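Local coordinates for epidermal growth factor receptor pathway substrate 8-like protein 1 (Mus musculus, PDB 2CY5), which probably acts as an adaptor in epidermal growth factor receptor signalling, its phosphotyrosine-binding domain recognising short peptide motifs in partner proteins, at residues 49-60 / 65-76. Sequence-based numbering, arbitrary orientation.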
# COMPACT_ATOMS: atom_id res chain seq x y z
N GLN A 49 -1.58 16.37 -3.05
CA GLN A 49 -0.14 16.23 -3.30
C GLN A 49 0.05 16.07 -4.74
O GLN A 49 -0.48 15.11 -5.31
CB GLN A 49 0.39 15.03 -2.56
CG GLN A 49 1.85 14.74 -2.85
CD GLN A 49 2.41 13.64 -1.89
OE1 GLN A 49 2.14 13.67 -0.67
NE2 GLN A 49 3.21 12.69 -2.44
N GLU A 50 0.91 16.89 -5.39
CA GLU A 50 1.02 16.80 -6.84
C GLU A 50 1.83 15.62 -7.26
O GLU A 50 2.80 15.27 -6.67
CB GLU A 50 1.59 18.14 -7.46
CG GLU A 50 1.43 18.06 -9.03
CD GLU A 50 1.94 19.36 -9.74
OE1 GLU A 50 1.39 20.41 -9.34
OE2 GLU A 50 2.83 19.32 -10.63
N MSE A 51 1.38 14.92 -8.30
CA MSE A 51 2.10 13.74 -8.75
C MSE A 51 1.91 13.60 -10.26
O MSE A 51 0.98 14.13 -10.86
CB MSE A 51 1.45 12.45 -8.14
CG MSE A 51 1.88 12.07 -6.80
SE MSE A 51 0.90 10.43 -6.27
CE MSE A 51 1.68 10.68 -4.42
N LEU A 52 2.76 12.81 -10.81
CA LEU A 52 2.74 12.42 -12.25
C LEU A 52 2.15 11.04 -12.40
O LEU A 52 2.75 10.06 -11.95
CB LEU A 52 4.15 12.26 -12.77
CG LEU A 52 4.39 12.62 -14.23
CD1 LEU A 52 3.29 13.49 -14.86
CD2 LEU A 52 5.74 13.38 -14.21
N LEU A 53 1.00 10.93 -13.07
CA LEU A 53 0.35 9.63 -13.26
C LEU A 53 0.61 9.15 -14.72
O LEU A 53 0.31 9.88 -15.74
CB LEU A 53 -1.17 9.75 -12.91
CG LEU A 53 -1.92 8.40 -12.94
CD1 LEU A 53 -3.40 8.48 -12.39
CD2 LEU A 53 -2.15 7.95 -14.41
N ARG A 54 1.31 8.04 -14.83
CA ARG A 54 1.66 7.48 -16.11
C ARG A 54 0.93 6.21 -16.49
O ARG A 54 0.81 5.28 -15.71
CB ARG A 54 3.18 7.38 -16.16
CG ARG A 54 3.69 6.85 -17.51
CD ARG A 54 5.26 6.64 -17.60
NE ARG A 54 5.98 7.90 -17.41
CZ ARG A 54 7.30 7.96 -17.13
NH1 ARG A 54 8.04 6.84 -17.00
NH2 ARG A 54 7.89 9.12 -16.96
N VAL A 55 0.23 6.20 -17.66
CA VAL A 55 -0.48 4.97 -18.07
C VAL A 55 0.34 4.31 -19.18
O VAL A 55 0.65 5.00 -20.19
CB VAL A 55 -1.79 5.36 -18.59
CG1 VAL A 55 -2.60 4.20 -18.92
CG2 VAL A 55 -2.54 6.29 -17.45
N SER A 56 0.72 3.06 -19.01
CA SER A 56 1.47 2.30 -20.03
C SER A 56 0.70 1.12 -20.31
O SER A 56 -0.29 0.82 -19.63
CB SER A 56 2.84 2.00 -19.51
OG SER A 56 2.78 0.91 -18.67
N PRO A 57 1.05 0.33 -21.33
CA PRO A 57 0.15 -0.80 -21.55
C PRO A 57 0.21 -1.93 -20.50
O PRO A 57 -0.54 -2.82 -20.61
CB PRO A 57 0.62 -1.40 -22.91
CG PRO A 57 1.19 -0.09 -23.58
CD PRO A 57 2.02 0.51 -22.44
N SER A 58 1.18 -1.92 -19.62
CA SER A 58 1.25 -2.98 -18.57
C SER A 58 0.93 -2.50 -17.15
O SER A 58 0.73 -3.34 -16.30
CB SER A 58 2.62 -3.56 -18.52
OG SER A 58 3.56 -2.55 -18.18
N GLN A 59 0.93 -1.17 -16.90
CA GLN A 59 0.73 -0.62 -15.54
C GLN A 59 0.43 0.82 -15.46
O GLN A 59 0.64 1.57 -16.45
CB GLN A 59 1.93 -0.84 -14.67
CG GLN A 59 3.21 -0.22 -15.11
CD GLN A 59 4.42 -0.56 -14.12
OE1 GLN A 59 5.25 0.28 -13.86
NE2 GLN A 59 4.46 -1.79 -13.59
N VAL A 60 -0.07 1.23 -14.30
CA VAL A 60 -0.29 2.64 -14.00
C VAL A 60 0.82 2.96 -13.00
O VAL A 60 1.01 2.21 -12.00
CB VAL A 60 -1.67 2.94 -13.36
CG1 VAL A 60 -1.76 4.36 -12.87
CG2 VAL A 60 -2.70 2.70 -14.39
N PRO A 65 6.77 14.61 -9.61
CA PRO A 65 6.78 15.55 -10.74
C PRO A 65 8.08 16.20 -11.16
O PRO A 65 8.19 16.70 -12.29
CB PRO A 65 5.72 16.58 -10.34
CG PRO A 65 5.72 16.53 -8.94
CD PRO A 65 5.80 15.06 -8.63
N VAL A 66 9.05 16.21 -10.26
CA VAL A 66 10.37 16.80 -10.56
C VAL A 66 11.42 15.74 -10.66
O VAL A 66 11.98 15.61 -11.73
CB VAL A 66 10.80 17.81 -9.48
CG1 VAL A 66 12.20 18.40 -9.84
CG2 VAL A 66 9.76 18.90 -9.43
N SER A 67 11.65 14.99 -9.57
CA SER A 67 12.66 13.97 -9.54
C SER A 67 12.40 12.84 -10.51
O SER A 67 13.28 12.12 -10.91
CB SER A 67 12.76 13.40 -8.14
OG SER A 67 11.60 12.70 -7.77
N LYS A 68 11.14 12.69 -10.88
CA LYS A 68 10.74 11.62 -11.78
C LYS A 68 10.91 10.23 -11.19
O LYS A 68 10.72 9.24 -11.86
CB LYS A 68 11.44 11.75 -13.13
CG LYS A 68 10.67 12.61 -14.18
CD LYS A 68 10.58 14.05 -13.78
CE LYS A 68 9.75 14.87 -14.79
NZ LYS A 68 9.84 16.32 -14.45
N GLU A 69 11.22 10.12 -9.92
CA GLU A 69 11.32 8.76 -9.40
C GLU A 69 9.99 8.13 -9.11
O GLU A 69 9.07 8.82 -8.74
CB GLU A 69 12.11 8.72 -8.14
CG GLU A 69 11.58 9.58 -7.10
CD GLU A 69 12.39 9.39 -5.82
OE1 GLU A 69 12.47 8.20 -5.35
OE2 GLU A 69 12.95 10.43 -5.32
N GLU A 70 9.89 6.83 -9.28
CA GLU A 70 8.66 6.12 -9.06
C GLU A 70 8.21 6.10 -7.62
O GLU A 70 8.99 5.69 -6.77
CB GLU A 70 8.77 4.69 -9.53
CG GLU A 70 7.53 3.87 -9.39
CD GLU A 70 7.71 2.52 -10.08
OE1 GLU A 70 8.27 2.48 -11.21
OE2 GLU A 70 7.27 1.49 -9.50
N LEU A 71 6.96 6.52 -7.38
CA LEU A 71 6.41 6.54 -6.05
C LEU A 71 5.57 5.32 -5.85
O LEU A 71 5.48 4.84 -4.74
CB LEU A 71 5.54 7.73 -5.85
CG LEU A 71 6.11 9.11 -5.88
CD1 LEU A 71 4.99 10.11 -5.61
CD2 LEU A 71 7.22 9.13 -4.82
N GLU A 72 4.92 4.80 -6.91
CA GLU A 72 4.12 3.61 -6.72
C GLU A 72 3.76 3.08 -8.10
O GLU A 72 3.76 3.87 -9.07
CB GLU A 72 2.82 3.99 -5.98
CG GLU A 72 2.10 2.74 -5.50
CD GLU A 72 2.89 1.92 -4.40
OE1 GLU A 72 3.40 2.58 -3.46
OE2 GLU A 72 2.99 0.65 -4.46
N SER A 73 3.45 1.80 -8.24
CA SER A 73 3.01 1.31 -9.50
C SER A 73 1.95 0.22 -9.35
O SER A 73 1.94 -0.58 -8.44
CB SER A 73 4.17 0.78 -10.27
OG SER A 73 4.72 -0.30 -9.59
N TYR A 74 0.99 0.21 -10.21
CA TYR A 74 -0.04 -0.79 -10.18
C TYR A 74 -0.18 -1.49 -11.52
O TYR A 74 -0.68 -0.91 -12.49
CB TYR A 74 -1.35 -0.10 -9.86
CG TYR A 74 -1.34 0.83 -8.65
CD1 TYR A 74 -1.08 2.19 -8.82
CD2 TYR A 74 -1.55 0.34 -7.33
CE1 TYR A 74 -1.00 3.07 -7.75
CE2 TYR A 74 -1.49 1.20 -6.22
CZ TYR A 74 -1.20 2.59 -6.45
OH TYR A 74 -1.02 3.52 -5.43
N PRO A 75 0.25 -2.73 -11.61
CA PRO A 75 0.13 -3.50 -12.84
C PRO A 75 -1.35 -3.56 -13.13
O PRO A 75 -2.17 -3.57 -12.18
CB PRO A 75 0.68 -4.90 -12.46
CG PRO A 75 0.53 -4.94 -10.99
CD PRO A 75 0.82 -3.52 -10.47
N LEU A 76 -1.72 -3.68 -14.41
CA LEU A 76 -3.09 -3.56 -14.77
C LEU A 76 -3.91 -4.66 -14.18
O LEU A 76 -5.06 -4.48 -13.94
CB LEU A 76 -3.22 -3.54 -16.30
CG LEU A 76 -2.58 -2.23 -16.90
CD1 LEU A 76 -2.93 -2.26 -18.46
CD2 LEU A 76 -3.17 -0.85 -16.34
O HOH W 1 7.48 -0.10 -12.31
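Y74 N donates to V60 O over 2.7 Å, almost in line with the C=O bond. S73 CA lies 3.3 Å from V60 O in a CA-H...O contact, and CD1 of the Y74 ring also touches this oxygen. The return bond, V60 N to Y74 O, is nearly straight at the proton (172°), but its donor stands well above the carbonyl plane. Together the two bonds make V60 and Y74 an antiparallel hydrogen-bonded pair, with Q59 and P75 the adjacent non-hydrogen-bonded pair. One step further, L76 N donates to S58 O over 3.1 Å, and the L76 side chain lies against the 56-58 loop, with CG near the S58 carbonyl: its CD1 rests 3.3 Å from P57 O, and its CD2 meets V60 CG2 at 4.1 Å, the two side chains crossing at about a right angle. A129 and Y133 of helix 118-133 also touch L76.

On the sheet face carrying Q59 and P75, the Q59 side chain leaves between its backbone N and carbonyl carbon (chi1 61°) and then runs extended, laying OE1 beside S73 CB. A water donates to both Q59 OE1 and E70 OE1, bridging the strands, and S73 OG donates to the other carboxylate oxygen, E70 OE2, from above its plane; E70 is thus held at both oxygens.

Toward the other end, van der Waals contacts take over. The CE methyl of selenomethionine M51 reaches L71 CD1 at 3.6 Å, and P65 sets its CD against E50 O. K68 NZ donates to P65 O (2.7 Å) within the connection between the strands. L71 and E72 form a classic beta bulge opposite L62, within the hairpin of strands 59-63 and 70-75, the latter outermost at one side of the antiparallel sheet of this PH-like phosphotyrosine-binding fold.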